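Local coordinates for glycerol dehydrogenase (PDB 1TA9), which catalyses the zinc-dependent, NAD-linked oxidation of glycerol to dihydroxyacetone in the assimilation of glycerol by fission yeast, at residues S186-I191 and L304-G309; D63-S68 and S250-V255; A161-H166 and S202-N207; W237-S242 and G310-H315. One frame throughout, in Å; residues are numbered along the deposited sequence.

Contact 1 (S186-I191 and L304-G309); sequences SSLSVI and LGFENG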
# COMPACT_ATOMS: atom_id res chain seq x y z
N SER B 186 -36.44 -18.35 -6.22
CA SER B 186 -37.16 -17.94 -5.02
C SER B 186 -38.46 -18.63 -4.65
O SER B 186 -39.14 -19.23 -5.49
CB SER B 186 -37.40 -16.43 -5.05
OG SER B 186 -38.46 -16.11 -5.93
N SER B 187 -38.79 -18.52 -3.37
CA SER B 187 -40.01 -19.09 -2.80
C SER B 187 -41.09 -18.02 -2.84
O SER B 187 -42.16 -18.20 -2.25
CB SER B 187 -39.76 -19.49 -1.35
OG SER B 187 -38.60 -20.28 -1.22
N LEU B 188 -40.80 -16.92 -3.51
CA LEU B 188 -41.74 -15.81 -3.60
C LEU B 188 -42.54 -15.80 -4.89
O LEU B 188 -42.20 -16.48 -5.86
CB LEU B 188 -41.02 -14.46 -3.49
CG LEU B 188 -39.89 -14.22 -2.49
CD1 LEU B 188 -39.62 -12.73 -2.44
CD2 LEU B 188 -40.28 -14.73 -1.12
N SER B 189 -43.59 -15.00 -4.89
CA SER B 189 -44.45 -14.82 -6.05
C SER B 189 -45.02 -13.42 -5.97
O SER B 189 -45.79 -13.10 -5.06
CB SER B 189 -45.58 -15.85 -6.06
OG SER B 189 -45.10 -17.10 -6.53
N VAL B 190 -44.61 -12.57 -6.90
CA VAL B 190 -45.08 -11.19 -6.93
C VAL B 190 -46.54 -11.17 -7.34
O VAL B 190 -46.91 -11.71 -8.39
CB VAL B 190 -44.24 -10.37 -7.90
N ILE B 191 -47.37 -10.56 -6.51
CA ILE B 191 -48.80 -10.45 -6.78
C ILE B 191 -49.12 -9.01 -7.17
O ILE B 191 -48.88 -8.08 -6.40
CB ILE B 191 -49.64 -10.83 -5.54
CG1 ILE B 191 -49.28 -12.25 -5.09
CG2 ILE B 191 -51.12 -10.72 -5.87
CD1 ILE B 191 -49.49 -13.32 -6.14
N LEU B 304 -30.16 -16.69 -4.44
CA LEU B 304 -29.86 -17.09 -3.07
C LEU B 304 -29.39 -15.90 -2.25
O LEU B 304 -29.64 -15.84 -1.04
CB LEU B 304 -28.78 -18.17 -3.06
CG LEU B 304 -29.10 -19.53 -3.67
CD1 LEU B 304 -27.86 -20.41 -3.62
CD2 LEU B 304 -30.26 -20.17 -2.91
N GLY B 305 -28.71 -14.97 -2.91
CA GLY B 305 -28.19 -13.79 -2.24
C GLY B 305 -29.27 -12.86 -1.71
O GLY B 305 -29.11 -12.27 -0.65
N PHE B 306 -30.36 -12.72 -2.45
CA PHE B 306 -31.44 -11.84 -2.01
C PHE B 306 -32.39 -12.53 -1.03
O PHE B 306 -32.77 -11.95 -0.01
CB PHE B 306 -32.20 -11.27 -3.22
CG PHE B 306 -33.49 -11.97 -3.54
CD1 PHE B 306 -34.63 -11.77 -2.77
CD2 PHE B 306 -33.57 -12.82 -4.64
CE1 PHE B 306 -35.83 -12.40 -3.08
CE2 PHE B 306 -34.77 -13.46 -4.96
CZ PHE B 306 -35.90 -13.25 -4.18
N GLU B 307 -32.77 -13.77 -1.31
CA GLU B 307 -33.71 -14.46 -0.44
C GLU B 307 -33.13 -14.78 0.94
O GLU B 307 -33.84 -14.75 1.95
CB GLU B 307 -34.22 -15.75 -1.10
CG GLU B 307 -35.38 -16.39 -0.34
CD GLU B 307 -36.05 -17.54 -1.10
OE1 GLU B 307 -37.06 -18.06 -0.60
OE2 GLU B 307 -35.57 -17.91 -2.19
N ASN B 308 -31.83 -15.08 0.99
CA ASN B 308 -31.19 -15.38 2.26
C ASN B 308 -30.72 -14.12 2.95
O ASN B 308 -30.33 -14.14 4.13
CB ASN B 308 -30.05 -16.36 2.04
CG ASN B 308 -30.56 -17.75 1.78
OD1 ASN B 308 -31.16 -18.38 2.66
ND2 ASN B 308 -30.37 -18.24 0.56
N GLY B 309 -30.77 -13.02 2.21
CA GLY B 309 -30.43 -11.72 2.75
C GLY B 309 -31.79 -11.04 2.83
O GLY B 309 -32.59 -11.35 3.72
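Polar contacts between Glu-307 and Ser-187 hold one side of this meeting. Glu-307 sends out an extended chain, with CG anti to its backbone N (chi1 -170°), and this carries the carboxylate across to the loop ahead of strand 188-192. There OE1 lies 2.8 Å from Ser-187 OG in a hydrogen bond whose exact placing is less sure, and it takes a weak bond from Ser-187 N at 3.3 Å. The other oxygen, OE2, sits 3.2 Å from Ser-186 CA and accepts a bond from Asn-207 ND2, so both oxygens of this buried acid are engaged. With an alanine in place of Glu-307, the Ser-187 N-H and the Asn-207 amide would probably lose their acceptor and the loop could shift. A small serine suits position 186, where the backbone must pass close to the acid; its OG hydrogen-bonds Ala-183 O.

The apolar contacts centre on the Phe-306 ring. Leu-188 CD1 meets its edge near the ring plane, 3.9 Å from CE1, the two side chains arriving from opposite directions. Ser-186 CB comes in obliquely, 3.6 Å from CZ, while CB of Glu-307 stands over one ring face.

The arrangement belongs to the cleft of an iron-containing-type alcohol dehydrogenase: the end of helix 289-307 backs the turn into strand 188-192, where Ser-186 and Leu-188 probably bind NAD, with bound glycerol and potassium beside Phe-306.

Contact 2 (D63-S68 and S250-V255); sequences DRIFTS and SFAGGV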
# COMPACT_ATOMS: atom_id res chain seq x y z
N ASP B 63 -34.20 -17.89 14.75
CA ASP B 63 -33.13 -18.79 14.33
C ASP B 63 -32.41 -18.29 13.07
O ASP B 63 -32.96 -17.47 12.33
CB ASP B 63 -33.71 -20.18 14.07
CG ASP B 63 -34.39 -20.77 15.30
OD1 ASP B 63 -33.75 -20.77 16.37
OD2 ASP B 63 -35.54 -21.23 15.19
N ARG B 64 -31.19 -18.78 12.86
CA ARG B 64 -30.39 -18.42 11.69
C ARG B 64 -30.83 -19.40 10.61
O ARG B 64 -30.64 -20.62 10.75
CB ARG B 64 -28.90 -18.59 11.99
CG ARG B 64 -27.98 -18.15 10.87
CD ARG B 64 -26.51 -18.39 11.20
NE ARG B 64 -26.10 -17.73 12.44
CZ ARG B 64 -24.89 -17.23 12.66
NH1 ARG B 64 -24.61 -16.65 13.82
NH2 ARG B 64 -23.96 -17.29 11.71
N ILE B 65 -31.40 -18.88 9.53
CA ILE B 65 -31.93 -19.72 8.46
C ILE B 65 -31.39 -19.48 7.05
O ILE B 65 -31.26 -18.34 6.62
CB ILE B 65 -33.48 -19.56 8.39
CG1 ILE B 65 -34.09 -19.88 9.75
CG2 ILE B 65 -34.05 -20.44 7.29
CD1 ILE B 65 -35.59 -19.60 9.84
N PHE B 66 -31.09 -20.57 6.36
CA PHE B 66 -30.62 -20.52 4.98
C PHE B 66 -31.61 -21.38 4.20
O PHE B 66 -32.01 -22.45 4.66
CB PHE B 66 -29.20 -21.11 4.87
CG PHE B 66 -28.67 -21.15 3.46
CD1 PHE B 66 -28.89 -22.27 2.65
CD2 PHE B 66 -27.95 -20.08 2.94
CE1 PHE B 66 -28.39 -22.31 1.34
CE2 PHE B 66 -27.45 -20.11 1.63
CZ PHE B 66 -27.67 -21.23 0.83
N THR B 67 -32.03 -20.89 3.04
CA THR B 67 -33.00 -21.60 2.23
C THR B 67 -32.51 -21.70 0.78
O THR B 67 -31.84 -20.80 0.28
CB THR B 67 -34.37 -20.87 2.30
OG1 THR B 67 -35.38 -21.67 1.68
CG2 THR B 67 -34.29 -19.52 1.61
N SER B 68 -32.84 -22.80 0.11
CA SER B 68 -32.37 -22.98 -1.25
C SER B 68 -33.11 -24.04 -2.06
O SER B 68 -33.85 -24.85 -1.51
CB SER B 68 -30.88 -23.35 -1.21
OG SER B 68 -30.42 -23.85 -2.45
N SER B 250 -34.42 -11.76 7.69
CA SER B 250 -34.13 -12.06 6.29
C SER B 250 -35.37 -12.54 5.56
O SER B 250 -36.40 -12.82 6.17
CB SER B 250 -33.06 -13.15 6.20
OG SER B 250 -33.63 -14.41 6.51
N PHE B 251 -35.26 -12.65 4.24
CA PHE B 251 -36.38 -13.13 3.44
C PHE B 251 -36.50 -14.65 3.57
O PHE B 251 -37.37 -15.26 2.95
CB PHE B 251 -36.21 -12.73 1.98
CG PHE B 251 -37.00 -11.50 1.60
CD1 PHE B 251 -36.91 -10.33 2.35
CD2 PHE B 251 -37.85 -11.52 0.50
CE1 PHE B 251 -37.66 -9.21 2.03
CE2 PHE B 251 -38.61 -10.39 0.17
CZ PHE B 251 -38.51 -9.24 0.93
N ALA B 252 -35.62 -15.24 4.38
CA ALA B 252 -35.64 -16.68 4.64
C ALA B 252 -36.42 -16.90 5.94
O ALA B 252 -36.72 -18.04 6.31
CB ALA B 252 -34.22 -17.22 4.78
N GLY B 253 -36.73 -15.81 6.63
CA GLY B 253 -37.51 -15.89 7.86
C GLY B 253 -36.78 -15.83 9.19
O GLY B 253 -37.40 -15.99 10.24
N GLY B 254 -35.47 -15.58 9.17
CA GLY B 254 -34.74 -15.52 10.43
C GLY B 254 -33.55 -14.59 10.35
O GLY B 254 -33.52 -13.68 9.52
N VAL B 255 -32.58 -14.80 11.24
CA VAL B 255 -31.38 -13.98 11.23
C VAL B 255 -30.60 -14.38 9.99
O VAL B 255 -30.54 -15.57 9.64
CB VAL B 255 -30.50 -14.26 12.48
CG1 VAL B 255 -29.18 -13.50 12.37
CG2 VAL B 255 -31.25 -13.84 13.74
O HOH W 1 -32.40 -16.16 7.89
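A single beta bridge, Arg-64 with Val-255, joins the edge of strand 64-67 to the loop between helices 223-245 and 258-284. Val-255 N gives a hydrogen bond to Asp-63 O at 2.9 Å, and Ile-65 N returns a weak one to Val-255 O at 3.4 Å. Beyond the bridge a water takes over: it donates to Ile-65 O at 2.8 Å and to Val-255 O, and accepts from Ser-250 OG. That serine also opens an ST turn, its OG accepting from Ala-252 N within the type I turn 250-253.

Ile-65 supplies the apolar part. With CG1 anti to the carbonyl carbon (chi1 -56°), its CD1 reaches 4.0 Å from Gly-253 C while CG2 rests 4.1 Å from Ala-252 CB. Ala-252 CB also meets Thr-67 CG2 at 3.9 Å, a methyl touching both branched side chains. Glycine suits position 254 because a CB there would strike Asp-63 O; instead its CA makes a CH...O contact with that oxygen. Replacing Ile-65 by an alanine would probably open a gap over the glycines and leave the Ala-252 methyl with less to pack against.

Strand 64-67 also pairs with a strand of the second subunit; Arg-64 forms a salt bridge with Glu-296 and Asp-63 a hydrogen bond with Tyr-85, both of that subunit. The chemistry implies a loop fastened by backbone bonds, a water and a small apolar patch, while the charged groups serve the contact with the second subunit.

Contact 3 (A161-H166 and S202-N207); sequences AKYIAH and SFYPLN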
# COMPACT_ATOMS: atom_id res chain seq x y z
N ALA B 161 -46.25 -22.13 -12.46
CA ALA B 161 -45.78 -23.48 -12.17
C ALA B 161 -45.64 -23.71 -10.67
O ALA B 161 -46.02 -24.76 -10.16
CB ALA B 161 -44.44 -23.72 -12.87
N LYS B 162 -45.09 -22.72 -9.97
CA LYS B 162 -44.90 -22.82 -8.52
C LYS B 162 -46.24 -22.90 -7.82
O LYS B 162 -46.41 -23.66 -6.86
CB LYS B 162 -44.12 -21.61 -8.00
CG LYS B 162 -42.68 -21.52 -8.52
CD LYS B 162 -41.99 -20.26 -8.02
CE LYS B 162 -40.60 -20.12 -8.63
NZ LYS B 162 -39.89 -18.89 -8.19
N TYR B 163 -47.19 -22.11 -8.29
CA TYR B 163 -48.53 -22.09 -7.70
C TYR B 163 -49.21 -23.45 -7.85
O TYR B 163 -49.69 -24.02 -6.87
CB TYR B 163 -49.38 -21.02 -8.39
CG TYR B 163 -50.83 -21.01 -7.93
CD1 TYR B 163 -51.20 -20.48 -6.70
CD2 TYR B 163 -51.83 -21.58 -8.73
CE1 TYR B 163 -52.52 -20.51 -6.27
CE2 TYR B 163 -53.15 -21.61 -8.31
CZ TYR B 163 -53.49 -21.07 -7.08
OH TYR B 163 -54.81 -21.10 -6.67
N ILE B 164 -49.24 -23.96 -9.07
CA ILE B 164 -49.87 -25.25 -9.34
C ILE B 164 -49.21 -26.38 -8.54
O ILE B 164 -49.89 -27.20 -7.94
CB ILE B 164 -49.83 -25.58 -10.84
CG1 ILE B 164 -50.60 -24.51 -11.62
CG2 ILE B 164 -50.41 -26.97 -11.10
CD1 ILE B 164 -50.48 -24.63 -13.13
N ALA B 165 -47.88 -26.40 -8.55
CA ALA B 165 -47.13 -27.43 -7.83
C ALA B 165 -47.46 -27.37 -6.34
O ALA B 165 -47.66 -28.40 -5.69
CB ALA B 165 -45.63 -27.23 -8.04
N HIS B 166 -47.51 -26.16 -5.79
CA HIS B 166 -47.82 -26.00 -4.38
C HIS B 166 -49.25 -26.46 -4.12
O HIS B 166 -49.52 -27.14 -3.13
CB HIS B 166 -47.68 -24.54 -3.96
CG HIS B 166 -48.07 -24.28 -2.54
ND1 HIS B 166 -47.39 -24.82 -1.47
CD2 HIS B 166 -49.09 -23.55 -2.01
CE1 HIS B 166 -47.97 -24.44 -0.35
NE2 HIS B 166 -49.00 -23.67 -0.65
N SER B 202 -45.93 -13.00 -1.87
CA SER B 202 -46.49 -14.25 -1.35
C SER B 202 -45.30 -15.19 -1.16
O SER B 202 -44.42 -15.27 -2.02
CB SER B 202 -47.48 -14.84 -2.35
N PHE B 203 -45.27 -15.89 -0.03
CA PHE B 203 -44.18 -16.81 0.25
C PHE B 203 -44.63 -18.27 0.29
O PHE B 203 -45.68 -18.59 0.84
CB PHE B 203 -43.53 -16.47 1.60
CG PHE B 203 -42.87 -15.12 1.64
CD1 PHE B 203 -43.63 -13.96 1.49
CD2 PHE B 203 -41.50 -15.00 1.84
CE1 PHE B 203 -43.02 -12.70 1.55
CE2 PHE B 203 -40.89 -13.75 1.90
CZ PHE B 203 -41.65 -12.60 1.76
N TYR B 204 -43.82 -19.14 -0.30
CA TYR B 204 -44.12 -20.57 -0.28
C TYR B 204 -43.26 -21.15 0.83
O TYR B 204 -42.19 -20.62 1.14
CB TYR B 204 -43.76 -21.20 -1.63
CG TYR B 204 -44.72 -20.84 -2.73
CD1 TYR B 204 -46.06 -21.26 -2.68
CD2 TYR B 204 -44.31 -20.08 -3.83
CE1 TYR B 204 -46.95 -20.92 -3.69
CE2 TYR B 204 -45.20 -19.74 -4.84
CZ TYR B 204 -46.52 -20.16 -4.77
OH TYR B 204 -47.41 -19.83 -5.77
N PRO B 205 -43.72 -22.24 1.46
CA PRO B 205 -42.94 -22.84 2.55
C PRO B 205 -41.57 -23.37 2.13
O PRO B 205 -40.65 -23.42 2.94
CB PRO B 205 -43.87 -23.92 3.08
CG PRO B 205 -44.64 -24.33 1.87
CD PRO B 205 -44.95 -23.00 1.21
N LEU B 206 -41.44 -23.77 0.87
CA LEU B 206 -40.18 -24.30 0.35
C LEU B 206 -39.85 -23.66 -0.99
O LEU B 206 -40.73 -23.12 -1.66
CB LEU B 206 -40.27 -25.82 0.19
CG LEU B 206 -40.56 -26.65 1.44
CD1 LEU B 206 -40.97 -28.06 1.02
CD2 LEU B 206 -39.34 -26.69 2.34
N ASN B 207 -38.57 -23.73 -1.38
CA ASN B 207 -38.13 -23.18 -2.67
C ASN B 207 -38.41 -24.18 -3.77
O ASN B 207 -38.63 -25.36 -3.49
CB ASN B 207 -36.62 -22.92 -2.66
CG ASN B 207 -36.23 -21.72 -1.83
OD1 ASN B 207 -36.33 -21.74 -0.61
ND2 ASN B 207 -35.77 -20.67 -2.50
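One face of the His-166 imidazole is occupied by Tyr-204 CD1, which stands 3.6 Å from CG and is displaced toward the rim of the ring. The two rings are inclined at 57° with centroids 5.1 Å apart, an oblique pairing. Pro-205 follows on from the tyrosine, its CD 3.7 Å from His-166 CE1, so that consecutive residues both touch the imidazole. At the Tyr-163 ring it is the edge that is met, near the plane, by the hydroxyl of Tyr-204.

Tyr-204 is the long wedge of the contact. With CG anti to the carbonyl carbon (chi1 -73°), the phenol is directed at the helix, and its OH comes to rest 3.2 Å from Tyr-163 CA. CE2 lies 3.8 Å from Lys-162 CB. A tyrosine suits this place because its flat ring can slip between the side chains of positions 162 and 166, one helical turn apart, and still reach the backbone. Lys-162 offers only the base of its chain here; its extended remainder runs on to Ser-186 O beside the probable NAD site.

Helix 155-167 is thereby joined to the chain leaving strand 198-203. Tyr-163 turns to helix 132-139 and Lys-162 also touches strand 172-176 of the parallel sheet, while Tyr-204 packs on Ser-189 of the partner hairpin strand and Pro-205 O bonds to Lys-88 of the second subunit.

Contact 4 (W237-S242 and G310-H315); sequences WVETES and GLAAAH. With ZN (zinc ion), chain I.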
# COMPACT_ATOMS: atom_id res chain seq x y z
N TRP B 237 -26.58 -7.20 -3.78
CA TRP B 237 -25.59 -6.88 -2.75
C TRP B 237 -26.00 -5.63 -1.98
O TRP B 237 -25.91 -5.60 -0.75
CB TRP B 237 -24.21 -6.67 -3.38
CG TRP B 237 -23.14 -6.36 -2.37
CD1 TRP B 237 -22.51 -7.24 -1.54
CD2 TRP B 237 -22.60 -5.06 -2.08
NE1 TRP B 237 -21.61 -6.57 -0.74
CE2 TRP B 237 -21.64 -5.24 -1.05
CE3 TRP B 237 -22.83 -3.78 -2.58
CZ2 TRP B 237 -20.91 -4.17 -0.52
CZ3 TRP B 237 -22.11 -2.71 -2.05
CH2 TRP B 237 -21.16 -2.91 -1.03
N VAL B 238 -26.47 -4.61 -2.69
CA VAL B 238 -26.87 -3.37 -2.04
C VAL B 238 -28.00 -3.59 -1.03
O VAL B 238 -27.90 -3.18 0.12
CB VAL B 238 -27.34 -2.31 -3.06
CG1 VAL B 238 -27.95 -1.12 -2.31
CG2 VAL B 238 -26.15 -1.84 -3.91
N GLU B 239 -29.07 -4.25 -1.47
CA GLU B 239 -30.20 -4.48 -0.58
C GLU B 239 -29.89 -5.44 0.56
O GLU B 239 -30.18 -5.14 1.72
CB GLU B 239 -31.42 -4.96 -1.38
CG GLU B 239 -31.90 -3.94 -2.40
CD GLU B 239 -33.22 -4.32 -3.06
OE1 GLU B 239 -34.29 -4.03 -2.48
OE2 GLU B 239 -33.18 -4.92 -4.15
N THR B 240 -29.28 -6.58 0.24
CA THR B 240 -28.95 -7.55 1.28
C THR B 240 -28.00 -6.97 2.33
O THR B 240 -28.18 -7.21 3.53
CB THR B 240 -28.36 -8.84 0.67
OG1 THR B 240 -29.44 -9.65 0.19
CG2 THR B 240 -27.56 -9.63 1.71
N GLU B 241 -27.01 -6.20 1.91
CA GLU B 241 -26.10 -5.59 2.88
C GLU B 241 -26.90 -4.66 3.80
O GLU B 241 -26.64 -4.59 5.00
CB GLU B 241 -24.99 -4.80 2.18
CG GLU B 241 -23.85 -5.67 1.66
CD GLU B 241 -23.05 -6.31 2.78
OE1 GLU B 241 -22.96 -7.55 2.82
OE2 GLU B 241 -22.50 -5.57 3.62
N SER B 242 -27.88 -3.96 3.23
CA SER B 242 -28.72 -3.04 4.00
C SER B 242 -29.58 -3.78 5.02
O SER B 242 -29.78 -3.30 6.14
CB SER B 242 -29.62 -2.24 3.05
OG SER B 242 -30.49 -1.39 3.77
N GLY B 310 -32.06 -10.15 1.89
CA GLY B 310 -33.35 -9.49 1.88
C GLY B 310 -33.45 -8.34 0.90
O GLY B 310 -32.44 -7.89 0.35
N LEU B 311 -34.68 -7.89 0.67
CA LEU B 311 -34.94 -6.77 -0.22
C LEU B 311 -35.03 -5.53 0.66
O LEU B 311 -35.32 -5.63 1.86
CB LEU B 311 -36.26 -6.97 -0.98
CG LEU B 311 -36.36 -8.18 -1.90
CD1 LEU B 311 -37.71 -8.19 -2.62
CD2 LEU B 311 -35.21 -8.15 -2.92
N ALA B 312 -34.77 -4.37 0.08
CA ALA B 312 -34.83 -3.13 0.84
C ALA B 312 -35.53 -2.03 0.06
O ALA B 312 -36.64 -2.22 -0.44
CB ALA B 312 -33.42 -2.70 1.25
N ALA B 313 -34.88 -0.87 -0.06
CA ALA B 313 -35.48 0.25 -0.77
C ALA B 313 -35.57 0.07 -2.28
O ALA B 313 -36.59 0.39 -2.89
CB ALA B 313 -34.73 1.53 -0.45
N ALA B 314 -34.51 -0.45 -2.89
CA ALA B 314 -34.48 -0.63 -4.35
C ALA B 314 -35.75 -1.25 -4.92
O ALA B 314 -36.39 -0.66 -5.79
CB ALA B 314 -33.26 -1.46 -4.75
N HIS B 315 -36.11 -2.43 -4.45
CA HIS B 315 -37.31 -3.08 -4.97
C HIS B 315 -38.60 -2.39 -4.57
O HIS B 315 -39.57 -2.40 -5.32
CB HIS B 315 -37.33 -4.56 -4.56
CG HIS B 315 -36.55 -5.43 -5.50
ND1 HIS B 315 -35.18 -5.35 -5.62
CD2 HIS B 315 -36.96 -6.32 -6.43
CE1 HIS B 315 -34.78 -6.15 -6.59
NE2 HIS B 315 -35.84 -6.75 -7.10
ZN ZN I . -35.86 -8.28 -8.67
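A buried glutamate that takes three hydrogen bonds across the contact is the striking feature: Glu-239 reaches from its helix into the start of helix 313-322 and engages both the backbone and a zinc ligand. OE1 accepts from Ala-312 N at 2.6 Å and from His-315 N at 3.1 Å, both bonds nearly straight. The two donors approach from opposite faces of the carboxylate plane, which should hold it against rocking. OE2 uses its syn lone pair, on the side of the other oxygen, to take the bond from His-315 ND1 at 2.5 Å.

Carboxylate and imidazole lie nearly coplanar, their planes 14° apart. With ND1 committed in this way, NE2 is presented to the zinc ion, 2.2 Å off; Asp-232 and His-333 are the other protein ligands. This is the second-shell carboxylate–histidine–metal arrangement known from many zinc sites, here in the helical half of the enzyme. The acid would be expected to make the imidazole a stronger electron donor to the metal. Ser-235 OG is also hydrogen-bonded to OE2, and Leu-311 CD2 lies over one face of the imidazole.

Small residues let the segments close up. Ala-314 CB stands 3.3 Å from Glu-239 CD, a tight fit that suits an alanine, and Ala-312 CB lies 4.0 Å from Glu-239 CB. Thr-240 fastens the other end: OG1, placed anti to the carbonyl carbon (chi1 -80°), accepts from Gly-310 N at 3.2 Å while it bonds to Gly-305 O.

How the contacts relate
From the N terminus, strand 64-67 opens contact 2, which closes only at residues 250-255. Inside that long loop lies all of contact 3, running from helix 155-167 to the chain after strand 198-203. Contact 1 starts within contact 3 at 186-191 and ends at 304-309, so it crosses contacts 2 and 3. Contact 4 opens at 237-242, before contacts 2 and 1 have closed, and crosses both; it follows contact 3 in series, their centres about 23 Å apart. Contact 3 stays by the parallel-sheet half, contact 4 in the helical half at the zinc, and contact 1 spans the cleft between them. Asn-207, Thr-67 and Asn-308 chain contacts 3, 2 and 1 by hydrogen bonds.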